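Local coordinates for methyltransferase (Streptomyces regensis, PDB 5N5D), which transfers a methyl group from S-adenosylmethionine to an oxygen of its substrate, probably a hydroxylated aromatic precursor, in the biosynthesis of tomaymycin, at residues S76-R81 with R105-V111; A99-A103 with E116-G120; F193-L197 with F219-L223. All coordinates share one frame; numbering follows the deposited sequence. Where two conformers were deposited one is given.

Contact 1: S76-R81 with R105-V111; sequences SIWLAR and RLAEAGV
Ile77 and Leu106 bring the last turns of two helices together, their CA atoms 6.2 Å apart, and Ala80 with Val111 keeps nearly the same spacing further on. The 105-111 segment leaves its helix through a Schellman motif: Gly110, at positive phi, gives its N to Ala107 O, and Val111 N returns to Leu106 O. That turn brings Val111 back against the partner helix, where its CG2 lies 3.9 Å from Ala80 CB.

Ile77 occupies the middle. Ile77 CG1 slides past Leu106 CD2 at 3.8 Å, while CG2, anti to the backbone N, is turned onto Ala109 CB at 3.9 Å; CD1 reaches the CB of Arg105. Beyond CB, Arg105 bends away and holds Glu108 side-on from above the carboxylate plane, NE on OE1 and NH2 on OE2, a pairing within its own helix. Glu108 also meets Lys30.

Arg81 makes the polar link. Extended from CG to NE, it sets one guanidinium face on Ile77 CG2, which lies off toward its rim, and sends Arg81 NH2 to Ala109 O, 3.1 Å away and nearly straight at 165°. The bond lies in the carbonyl plane, on a lone pair. A water accepts from Arg81 NE and donates to the same oxygen, so two donors hold this carbonyl. NH2 also forms a salt bridge with Asp25, which would help fix the rotation of the group. Leu28 of helix 26-31 packs on Ile77 and Arg81.

Apolar helix packing closed by an arginine on the Ala109 carbonyl here joins two neighbouring helices of the Rossmann-like methyltransferase fold, 74-80 and 96-108.

Contact 2: A99-A103 with E116-G120; sequences AESAA and EQHVG
One hydrogen bond crosses between Gln117 of the strand and Ala99 of the helix. Gln117 NE2 donates an N-H to Ala99 O at 3.1 Å, with an N-H...O angle of 163°. The acceptor lies close to the amide plane of Gln117, but the donor stands 27° off the carbonyl plane. Ala103 N, the regular helical donor, comes to this oxygen from the opposite face, so two N-H groups grip it. Gln117 gets there because its chain is extended beyond CG, carrying the amide across to the helix.

Van der Waals packing fills in around the bond. At the other end of the amide, Gln117 OE1 sits 3.2 Å from Ala103 CB, and Ala102 CB faces Gln117 NE2. Toward the end of the strand, Val119 CG2 presses on Ala99 CB at 3.6 Å; the short alanines on this helix face seem to leave room for the strand's side chains to come this near.

Within the strand, His118 points away from the helix and donates from NE2 to the anti lone pair of Glu116 OE2 at 2.6 Å.

The segments run nearly antiparallel, at 165°, as helix and following strand do in a beta-alpha-beta unit. This one, 88-93, 96-108 and 115-119, belongs to the Rossmann-like fold, and its strand leads into Gly120, which touches S-adenosylmethionine.

Contact 3: F193-L197 with F219-L223; sequences FHEML and FTLAL
Thr220 is the strand residue on which three helix side chains converge: Phe193, His194 and Leu197. With OG1 beside the backbone N (chi1 -58°), its methyl is left anti to that N, and Thr220 CG2 lies 3.9 Å from Phe193 CZ and meets Leu197 CD1 tip to tip at 4.1 Å. Thr220 OG1 lies instead at the edge of the Phe193 ring, near its plane, and 3.3 Å from His194 NE2. Ser207 OG is hydrogen-bonded to both that hydroxyl and His194 NE2. Replacing Thr220 with an alanine would probably open a gap beside Phe193 and Leu197 and leave Ser207 with one partner fewer.

Leu197, one turn beyond Phe193, continues the packing along the strand, its CD2 standing 4.4 Å from Ala222 CB. Phe193 reaches over with CG anti to its own backbone N (chi1 161°), and its ring meets Phe153 of helix 149-158 edge-to-face.

On the dimer side, His194 stacks on Phe17 of the second subunit, and Leu197 packs on Leu21 of that subunit. The chemistry is thus mostly apolar, with a small polar cluster of threonine, serine and histidine; because His194 ND1 is bonded to Val190 O, both ring nitrogens have partners, which is likely to orient the imidazole for its intersubunit stack.

Contacts 1 and 2 are neighbours, their centres 12 Å apart, and share helix 96-108: contact 2 uses its middle and contact 1 its end. They touch where Leu106 CD1 packs on Gln117 OE1 at 3.8 Å, and their segments alternate along the chain. Contact 3 comes later in sequence, with its centre about 27 Å from either of theirs and on the opposite side of the chain's centre. Contacts 2 and 3 reach the same seven-stranded sheet, through strand 115-119, outermost within this chain, and antiparallel strand 217-224. Helices thus pack on one Rossmann-like sheet on either side of the chain's centre, beside the S-adenosylmethionine pocket at contact 2 and against the second subunit at contact 3.

Contact 1: S76-R81 with R105-V111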
ATOM      1  N   SER A  76       1.908  16.841   0.433  1.00 14.60           N
ATOM      2  CA  SER A  76       0.690  17.606   0.692  1.00 12.79           C
ATOM      3  C   SER A  76      -0.156  17.745  -0.566  1.00 14.37           C
ATOM      4  O   SER A  76      -1.385  17.629  -0.511  1.00 14.94           O
ATOM      5  CB  SER A  76       1.050  18.984   1.242  1.00 14.59           C
ATOM      6  OG  SER A  76       2.103  18.893   2.192  1.00 15.92           O
ATOM      7  N   ILE A  77       0.479  18.007  -1.709  1.00 14.92           N
ATOM      8  CA  ILE A  77      -0.274  18.148  -2.955  1.00 13.98           C
ATOM      9  C   ILE A  77      -0.991  16.847  -3.281  1.00 14.47           C
ATOM     10  O   ILE A  77      -2.175  16.840  -3.636  1.00 15.05           O
ATOM     11  CB  ILE A  77       0.656  18.577  -4.104  1.00 14.98           C
ATOM     12  CG1 ILE A  77       1.164  20.004  -3.881  1.00 15.92           C
ATOM     13  CG2 ILE A  77      -0.074  18.489  -5.446  1.00 15.44           C
ATOM     14  CD1 ILE A  77       2.314  20.382  -4.785  1.00 17.53           C
ATOM     15  N   TRP A  78      -0.277  15.722  -3.177  1.00 14.71           N
ATOM     16  CA  TRP A  78      -0.890  14.431  -3.477  1.00 13.01           C
ATOM     17  C   TRP A  78      -2.073  14.158  -2.561  1.00 13.93           C
ATOM     18  O   TRP A  78      -3.111  13.651  -3.007  1.00 15.28           O
ATOM     19  CB  TRP A  78       0.140  13.312  -3.354  1.00 13.50           C
ATOM     20  CG  TRP A  78       1.026  13.166  -4.559  1.00 14.26           C
ATOM     21  CD1 TRP A  78       2.364  13.406  -4.633  1.00 14.58           C
ATOM     22  CD2 TRP A  78       0.624  12.731  -5.863  1.00 13.79           C
ATOM     23  NE1 TRP A  78       2.828  13.138  -5.902  1.00 13.66           N
ATOM     24  CE2 TRP A  78       1.775  12.727  -6.678  1.00 13.59           C
ATOM     25  CE3 TRP A  78      -0.598  12.346  -6.423  1.00 15.88           C
ATOM     26  CZ2 TRP A  78       1.738  12.350  -8.023  1.00 15.07           C
ATOM     27  CZ3 TRP A  78      -0.631  11.974  -7.755  1.00 15.32           C
ATOM     28  CH2 TRP A  78       0.530  11.977  -8.539  1.00 16.10           C
ATOM     29  N   LEU A  79      -1.937  14.473  -1.275  1.00 11.93           N
ATOM     30  CA  LEU A  79      -3.033  14.228  -0.343  1.00 13.55           C
ATOM     31  C   LEU A  79      -4.206  15.160  -0.617  1.00 14.92           C
ATOM     32  O   LEU A  79      -5.362  14.725  -0.644  1.00 15.00           O
ATOM     33  CB  LEU A  79      -2.546  14.394   1.094  1.00 13.12           C
ATOM     34  CG  LEU A  79      -1.631  13.283   1.607  1.00 13.23           C
ATOM     35  CD1 LEU A  79      -1.024  13.707   2.927  1.00 15.80           C
ATOM     36  CD2 LEU A  79      -2.380  11.970   1.757  1.00 14.97           C
ATOM     37  N   ALA A  80      -3.931  16.453  -0.815  1.00 13.58           N
ATOM     38  CA  ALA A  80      -5.012  17.405  -1.045  1.00 14.15           C
ATOM     39  C   ALA A  80      -5.761  17.091  -2.329  1.00 14.97           C
ATOM     40  O   ALA A  80      -6.973  17.313  -2.410  1.00 15.46           O
ATOM     41  CB  ALA A  80      -4.462  18.831  -1.084  1.00 15.56           C
ATOM     42  N   ARG A  81      -5.068  16.562  -3.341  1.00 14.46           N
ATOM     43  CA  ARG A  81      -5.736  16.259  -4.600  1.00 15.14           C
ATOM     44  C   ARG A  81      -6.627  15.024  -4.523  1.00 14.12           C
ATOM     45  O   ARG A  81      -7.387  14.773  -5.467  1.00 16.95           O
ATOM     46  CB  ARG A  81      -4.694  16.104  -5.707  1.00 15.61           C
ATOM     47  CG  ARG A  81      -4.178  17.448  -6.182  1.00 15.45           C
ATOM     48  CD  ARG A  81      -3.151  17.338  -7.292  1.00 15.75           C
ATOM     49  NE  ARG A  81      -2.921  18.649  -7.887  1.00 17.59           N
ATOM     50  CZ  ARG A  81      -1.903  18.953  -8.684  1.00 17.29           C
ATOM     51  NH1 ARG A  81      -1.000  18.033  -8.993  1.00 17.95           N
ATOM     52  NH2 ARG A  81      -1.782  20.183  -9.163  1.00 19.23           N
ATOM     53  N   ARG A 105       3.618  26.183  -3.425  1.00 17.10           N
ATOM     54  CA  ARG A 105       3.330  25.004  -4.238  1.00 16.20           C
ATOM     55  C   ARG A 105       1.846  24.659  -4.207  1.00 17.31           C
ATOM     56  O   ARG A 105       1.260  24.306  -5.236  1.00 18.00           O
ATOM     57  CB  ARG A 105       4.144  23.805  -3.747  1.00 16.85           C
ATOM     58  CG  ARG A 105       5.648  24.013  -3.657  1.00 17.21           C
ATOM     59  CD  ARG A 105       6.287  24.211  -5.013  1.00 19.35           C
ATOM     60  NE  ARG A 105       6.185  25.584  -5.501  1.00 19.14           N
ATOM     61  CZ  ARG A 105       6.952  26.589  -5.089  1.00 22.61           C
ATOM     62  NH1 ARG A 105       7.877  26.391  -4.157  1.00 25.06           N
ATOM     63  NH2 ARG A 105       6.793  27.800  -5.608  1.00 23.51           N
ATOM     64  N   LEU A 106       1.230  24.714  -3.027  1.00 16.88           N
ATOM     65  CA  LEU A 106      -0.181  24.361  -2.927  1.00 17.77           C
ATOM     66  C   LEU A 106      -1.054  25.330  -3.710  1.00 17.52           C
ATOM     67  O   LEU A 106      -2.071  24.926  -4.291  1.00 18.13           O
ATOM     68  CB  LEU A 106      -0.594  24.311  -1.457  1.00 18.73           C
ATOM     69  CG  LEU A 106       0.087  23.179  -0.682  1.00 20.21           C
ATOM     70  CD1 LEU A 106       0.008  23.445   0.813  1.00 21.37           C
ATOM     71  CD2 LEU A 106      -0.524  21.825  -1.028  1.00 19.18           C
ATOM     72  N   ALA A 107      -0.676  26.608  -3.745  1.00 18.28           N
ATOM     73  CA  ALA A 107      -1.389  27.573  -4.573  1.00 19.10           C
ATOM     74  C   ALA A 107      -1.225  27.243  -6.052  1.00 20.50           C
ATOM     75  O   ALA A 107      -2.207  27.222  -6.808  1.00 20.78           O
ATOM     76  CB  ALA A 107      -0.884  28.980  -4.269  1.00 21.13           C
ATOM     77  N   GLU A 108       0.013  26.977  -6.483  1.00 20.94           N
ATOM     78  CA  GLU A 108       0.259  26.575  -7.867  1.00 21.74           C
ATOM     79  C   GLU A 108      -0.544  25.332  -8.224  1.00 19.56           C
ATOM     80  O   GLU A 108      -1.027  25.192  -9.356  1.00 21.55           O
ATOM     81  CB  GLU A 108       1.752  26.314  -8.084  1.00 23.46           C
ATOM     82  CG  GLU A 108       2.641  27.553  -7.995  1.00 24.62           C
ATOM     83  CD  GLU A 108       4.116  27.220  -7.792  1.00 23.99           C
ATOM     84  OE1 GLU A 108       4.458  26.027  -7.629  1.00 20.57           O
ATOM     85  OE2 GLU A 108       4.941  28.161  -7.796  1.00 25.05           O
ATOM     86  N   ALA A 109      -0.692  24.415  -7.269  1.00 18.29           N
ATOM     87  CA  ALA A 109      -1.388  23.158  -7.502  1.00 16.67           C
ATOM     88  C   ALA A 109      -2.898  23.315  -7.583  1.00 17.81           C
ATOM     89  O   ALA A 109      -3.574  22.361  -7.982  1.00 19.71           O
ATOM     90  CB  ALA A 109      -1.046  22.170  -6.392  1.00 15.93           C
ATOM     91  N   GLY A 110      -3.435  24.474  -7.208  1.00 17.35           N
ATOM     92  CA  GLY A 110      -4.870  24.688  -7.234  1.00 18.77           C
ATOM     93  C   GLY A 110      -5.626  24.109  -6.062  1.00 19.29           C
ATOM     94  O   GLY A 110      -6.834  23.871  -6.179  1.00 20.98           O
ATOM     95  N   VAL A 111      -4.964  23.884  -4.924  1.00 18.35           N
ATOM     96  CA  VAL A 111      -5.587  23.225  -3.782  1.00 17.98           C
ATOM     97  C   VAL A 111      -5.510  24.063  -2.512  1.00 18.15           C
ATOM     98  O   VAL A 111      -5.809  23.560  -1.428  1.00 17.75           O
ATOM     99  CB  VAL A 111      -4.980  21.827  -3.538  1.00 18.04           C
ATOM    100  CG1 VAL A 111      -5.190  20.934  -4.751  1.00 19.55           C
ATOM    101  CG2 VAL A 111      -3.498  21.922  -3.193  1.00 18.66           C
TER
HETATM  102  O   HOH W   1      -5.367  20.092  -8.519  1.00 23.01           O

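Contact 2: A99-A103 with E116-G120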
ATOM      1  N   ALA A  99       7.326  25.794   5.356  1.00 18.42           N
ATOM      2  CA  ALA A  99       5.880  25.933   5.236  1.00 19.15           C
ATOM      3  C   ALA A  99       5.507  27.007   4.223  1.00 18.35           C
ATOM      4  O   ALA A  99       4.514  26.867   3.499  1.00 19.28           O
ATOM      5  CB  ALA A  99       5.274  26.252   6.600  1.00 19.67           C
ATOM      6  N   GLU A 100       6.282  28.093   4.168  1.00 21.99           N
ATOM      7  CA  GLU A 100       6.008  29.153   3.200  1.00 21.34           C
ATOM      8  C   GLU A 100       6.261  28.673   1.777  1.00 20.71           C
ATOM      9  O   GLU A 100       5.510  29.019   0.858  1.00 20.22           O
ATOM     10  CB  GLU A 100       6.859  30.383   3.519  1.00 25.22           C
ATOM     11  CG  GLU A 100       6.432  31.116   4.793  1.00 28.25           C
ATOM     12  CD  GLU A 100       7.348  32.272   5.156  1.00 32.45           C
ATOM     13  OE1 GLU A 100       8.449  32.376   4.574  1.00 34.15           O
ATOM     14  OE2 GLU A 100       6.968  33.085   6.029  1.00 34.26           O
ATOM     15  N   SER A 101       7.317  27.881   1.578  1.00 20.95           N
ATOM     16  CA  SER A 101       7.556  27.268   0.275  1.00 20.56           C
ATOM     17  C   SER A 101       6.398  26.351  -0.105  1.00 19.26           C
ATOM     18  O   SER A 101       5.874  26.412  -1.224  1.00 19.49           O
ATOM     19  CB  SER A 101       8.881  26.499   0.305  1.00 22.26           C
ATOM     20  OG  SER A 101       9.163  25.897  -0.948  1.00 24.14           O
ATOM     21  N   ALA A 102       5.961  25.511   0.833  1.00 18.67           N
ATOM     22  CA  ALA A 102       4.834  24.626   0.563  1.00 17.20           C
ATOM     23  C   ALA A 102       3.584  25.413   0.192  1.00 16.85           C
ATOM     24  O   ALA A 102       2.831  25.010  -0.704  1.00 18.38           O
ATOM     25  CB  ALA A 102       4.571  23.737   1.781  1.00 17.47           C
ATOM     26  N   ALA A 103       3.337  26.534   0.874  1.00 16.78           N
ATOM     27  CA  ALA A 103       2.164  27.343   0.559  1.00 18.35           C
ATOM     28  C   ALA A 103       2.169  27.768  -0.903  1.00 19.57           C
ATOM     29  O   ALA A 103       1.125  27.760  -1.569  1.00 20.05           O
ATOM     30  CB  ALA A 103       2.116  28.567   1.470  1.00 18.93           C
ATOM     31  N   GLU A 116      -5.218  23.674   5.315  1.00 15.61           N
ATOM     32  CA  GLU A 116      -5.039  24.492   6.506  1.00 17.78           C
ATOM     33  C   GLU A 116      -3.646  24.188   7.041  1.00 17.49           C
ATOM     34  O   GLU A 116      -3.411  23.107   7.595  1.00 17.15           O
ATOM     35  CB  GLU A 116      -6.123  24.175   7.533  1.00 19.40           C
ATOM     36  CG  GLU A 116      -5.955  24.832   8.881  1.00 24.01           C
ATOM     37  CD  GLU A 116      -6.995  24.344   9.862  1.00 28.25           C
ATOM     38  OE1 GLU A 116      -8.187  24.324   9.489  1.00 30.26           O
ATOM     39  OE2 GLU A 116      -6.619  23.955  10.985  1.00 28.74           O
ATOM     40  N   GLN A 117      -2.721  25.124   6.858  1.00 18.07           N
ATOM     41  CA  GLN A 117      -1.348  24.941   7.300  1.00 16.88           C
ATOM     42  C   GLN A 117      -1.149  25.496   8.705  1.00 17.94           C
ATOM     43  O   GLN A 117      -1.702  26.541   9.063  1.00 20.22           O
ATOM     44  CB  GLN A 117      -0.373  25.633   6.350  1.00 16.64           C
ATOM     45  CG  GLN A 117      -0.294  25.009   4.977  1.00 17.37           C
ATOM     46  CD  GLN A 117       0.832  25.599   4.159  1.00 19.79           C
ATOM     47  OE1 GLN A 117       0.598  26.311   3.183  1.00 21.59           O
ATOM     48  NE2 GLN A 117       2.064  25.314   4.560  1.00 18.82           N
ATOM     49  N   HIS A 118      -0.322  24.798   9.484  1.00 17.83           N
ATOM     50  CA  HIS A 118       0.094  25.231  10.810  1.00 18.37           C
ATOM     51  C   HIS A 118       1.610  25.213  10.874  1.00 19.66           C
ATOM     52  O   HIS A 118       2.251  24.306  10.334  1.00 19.48           O
ATOM     53  CB  HIS A 118      -0.482  24.328  11.905  1.00 20.06           C
ATOM     54  CG  HIS A 118      -1.973  24.382  12.004  1.00 21.84           C
ATOM     55  ND1 HIS A 118      -2.630  25.117  12.968  1.00 24.57           N
ATOM     56  CD2 HIS A 118      -2.938  23.803  11.251  1.00 22.61           C
ATOM     57  CE1 HIS A 118      -3.935  24.983  12.807  1.00 25.14           C
ATOM     58  NE2 HIS A 118      -4.148  24.190  11.772  1.00 22.76           N
ATOM     59  N   VAL A 119       2.178  26.221  11.529  1.00 19.31           N
ATOM     60  CA  VAL A 119       3.621  26.330  11.712  1.00 20.40           C
ATOM     61  C   VAL A 119       3.913  26.203  13.202  1.00 21.83           C
ATOM     62  O   VAL A 119       3.437  27.014  14.007  1.00 24.38           O
ATOM     63  CB  VAL A 119       4.166  27.654  11.149  1.00 23.82           C
ATOM     64  CG1 VAL A 119       5.642  27.820  11.482  1.00 25.10           C
ATOM     65  CG2 VAL A 119       3.963  27.701   9.647  1.00 25.34           C
ATOM     66  N   GLY A 120       4.701  25.205  13.564  1.00 22.77           N
ATOM     67  CA  GLY A 120       5.122  25.031  14.941  1.00 23.48           C
ATOM     68  C   GLY A 120       5.419  23.574  15.235  1.00 21.82           C
ATOM     69  O   GLY A 120       5.383  22.713  14.359  1.00 21.64           O
TER

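Contact 3: F193-L197 with F219-L223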
ATOM      1  N   PHE A 193       6.343   2.467  18.969  1.00 14.40           N
ATOM      2  CA  PHE A 193       5.117   2.560  18.183  1.00 12.92           C
ATOM      3  C   PHE A 193       4.629   1.180  17.756  1.00 12.48           C
ATOM      4  O   PHE A 193       3.437   0.865  17.867  1.00 12.52           O
ATOM      5  CB  PHE A 193       5.392   3.469  16.982  1.00 14.05           C
ATOM      6  CG  PHE A 193       4.416   3.331  15.845  1.00 12.93           C
ATOM      7  CD1 PHE A 193       3.066   3.561  16.029  1.00 14.43           C
ATOM      8  CD2 PHE A 193       4.871   3.016  14.577  1.00 14.22           C
ATOM      9  CE1 PHE A 193       2.181   3.454  14.966  1.00 14.35           C
ATOM     10  CE2 PHE A 193       3.993   2.911  13.508  1.00 15.70           C
ATOM     11  CZ  PHE A 193       2.649   3.127  13.706  1.00 14.73           C
ATOM     12  N   HIS A 194       5.541   0.335  17.270  1.00 12.34           N
ATOM     13  CA  HIS A 194       5.149  -1.011  16.862  1.00 12.43           C
ATOM     14  C   HIS A 194       4.710  -1.835  18.060  1.00 12.49           C
ATOM     15  O   HIS A 194       3.783  -2.645  17.956  1.00 15.19           O
ATOM     16  CB  HIS A 194       6.294  -1.693  16.109  1.00 13.68           C
ATOM     17  CG  HIS A 194       6.412  -1.234  14.696  1.00 18.12           C
ATOM     18  ND1 HIS A 194       6.936  -0.007  14.355  1.00 18.68           N
ATOM     19  CD2 HIS A 194       6.024  -1.816  13.537  1.00 20.12           C
ATOM     20  CE1 HIS A 194       6.883   0.141  13.043  1.00 20.91           C
ATOM     21  NE2 HIS A 194       6.340  -0.944  12.524  1.00 19.11           N
ATOM     22  N   GLU A 195       5.358  -1.632  19.207  1.00 13.26           N
ATOM     23  CA  GLU A 195       4.930  -2.295  20.434  1.00 13.04           C
ATOM     24  C   GLU A 195       3.527  -1.856  20.849  1.00 14.18           C
ATOM     25  O   GLU A 195       2.725  -2.675  21.320  1.00 15.39           O
ATOM     26  CB  GLU A 195       5.937  -2.008  21.545  1.00 14.38           C
ATOM     27  CG  GLU A 195       7.263  -2.711  21.350  1.00 14.62           C
ATOM     28  CD  GLU A 195       8.342  -2.187  22.272  1.00 15.78           C
ATOM     29  OE1 GLU A 195       8.019  -1.429  23.221  1.00 16.03           O
ATOM     30  OE2 GLU A 195       9.514  -2.522  22.027  1.00 16.01           O
ATOM     31  N   MET A 196       3.213  -0.563  20.701  1.00 13.14           N
ATOM     32  CA  MET A 196       1.861  -0.090  20.983  1.00 13.32           C
ATOM     33  C   MET A 196       0.845  -0.779  20.085  1.00 13.44           C
ATOM     34  O   MET A 196      -0.227  -1.187  20.545  1.00 13.50           O
ATOM     35  CB  MET A 196       1.776   1.427  20.805  1.00 14.44           C
ATOM     36  CG  MET A 196       2.573   2.229  21.812  1.00 17.57           C
ATOM     37  SD  MET A 196       2.780   3.954  21.314  1.00 19.73           S
ATOM     38  CE  MET A 196       1.134   4.600  21.575  1.00 23.95           C
ATOM     39  N   LEU A 197       1.163  -0.918  18.797  1.00 13.90           N
ATOM     40  CA  LEU A 197       0.270  -1.625  17.885  1.00 15.06           C
ATOM     41  C   LEU A 197       0.066  -3.072  18.324  1.00 13.11           C
ATOM     42  O   LEU A 197      -1.066  -3.571  18.317  1.00 14.58           O
ATOM     43  CB  LEU A 197       0.817  -1.563  16.459  1.00 12.62           C
ATOM     44  CG  LEU A 197       0.644  -0.224  15.748  1.00 15.06           C
ATOM     45  CD1 LEU A 197       1.501  -0.188  14.489  1.00 13.91           C
ATOM     46  CD2 LEU A 197      -0.841   0.014  15.419  1.00 16.76           C
ATOM     47  N   PHE A 219       7.244   1.704   5.373  1.00 12.98           N
ATOM     48  CA  PHE A 219       6.140   2.425   5.981  1.00 13.26           C
ATOM     49  C   PHE A 219       5.249   1.459   6.741  1.00 12.61           C
ATOM     50  O   PHE A 219       5.266   0.247   6.507  1.00 13.24           O
ATOM     51  CB  PHE A 219       5.317   3.171   4.927  1.00 14.28           C
ATOM     52  CG  PHE A 219       4.578   2.263   3.969  1.00 12.96           C
ATOM     53  CD1 PHE A 219       5.200   1.760   2.840  1.00 13.81           C
ATOM     54  CD2 PHE A 219       3.249   1.943   4.187  1.00 15.22           C
ATOM     55  CE1 PHE A 219       4.512   0.942   1.946  1.00 13.73           C
ATOM     56  CE2 PHE A 219       2.555   1.124   3.308  1.00 15.83           C
ATOM     57  CZ  PHE A 219       3.185   0.626   2.183  1.00 15.10           C
ATOM     58  N   THR A 220       4.469   2.022   7.661  1.00 11.98           N
ATOM     59  CA  THR A 220       3.438   1.297   8.386  1.00 11.62           C
ATOM     60  C   THR A 220       2.079   1.823   7.966  1.00 14.50           C
ATOM     61  O   THR A 220       1.876   3.037   7.879  1.00 15.86           O
ATOM     62  CB  THR A 220       3.605   1.457   9.897  1.00 13.44           C
ATOM     63  OG1 THR A 220       4.897   0.995  10.275  1.00 16.92           O
ATOM     64  CG2 THR A 220       2.534   0.669  10.657  1.00 14.10           C
ATOM     65  N   LEU A 221       1.159   0.906   7.709  1.00 13.33           N
ATOM     66  CA  LEU A 221      -0.220   1.243   7.394  0.57 13.12           C
ATOM     67  C   LEU A 221      -1.102   0.628   8.464  1.00 13.89           C
ATOM     68  O   LEU A 221      -1.081  -0.592   8.664  1.00 13.09           O
ATOM     69  CB  LEU A 221      -0.617   0.746   6.004  0.57 14.45           C
ATOM     70  CG  LEU A 221      -1.979   1.243   5.515  0.57 16.28           C
ATOM     71  CD1 LEU A 221      -2.007   1.277   3.999  0.57 17.30           C
ATOM     72  CD2 LEU A 221      -3.119   0.374   6.042  0.57 17.08           C
ATOM     73  N   ALA A 222      -1.862   1.471   9.150  1.00 13.62           N
ATOM     74  CA  ALA A 222      -2.736   1.050  10.229  1.00 14.53           C
ATOM     75  C   ALA A 222      -4.171   1.447   9.923  1.00 15.14           C
ATOM     76  O   ALA A 222      -4.433   2.510   9.351  1.00 16.95           O
ATOM     77  CB  ALA A 222      -2.294   1.670  11.556  1.00 15.13           C
ATOM     78  N   LEU A 223      -5.093   0.563  10.284  1.00 13.61           N
ATOM     79  CA  LEU A 223      -6.523   0.800  10.170  1.00 15.01           C
ATOM     80  C   LEU A 223      -7.109   0.842  11.572  1.00 15.32           C
ATOM     81  O   LEU A 223      -6.948  -0.112  12.345  1.00 14.85           O
ATOM     82  CB  LEU A 223      -7.191  -0.300   9.351  1.00 16.80           C
ATOM     83  CG  LEU A 223      -8.714  -0.228   9.230  1.00 21.97           C
ATOM     84  CD1 LEU A 223      -9.134   0.978   8.418  1.00 23.30           C
ATOM     85  CD2 LEU A 223      -9.238  -1.513   8.604  1.00 26.24           C
TER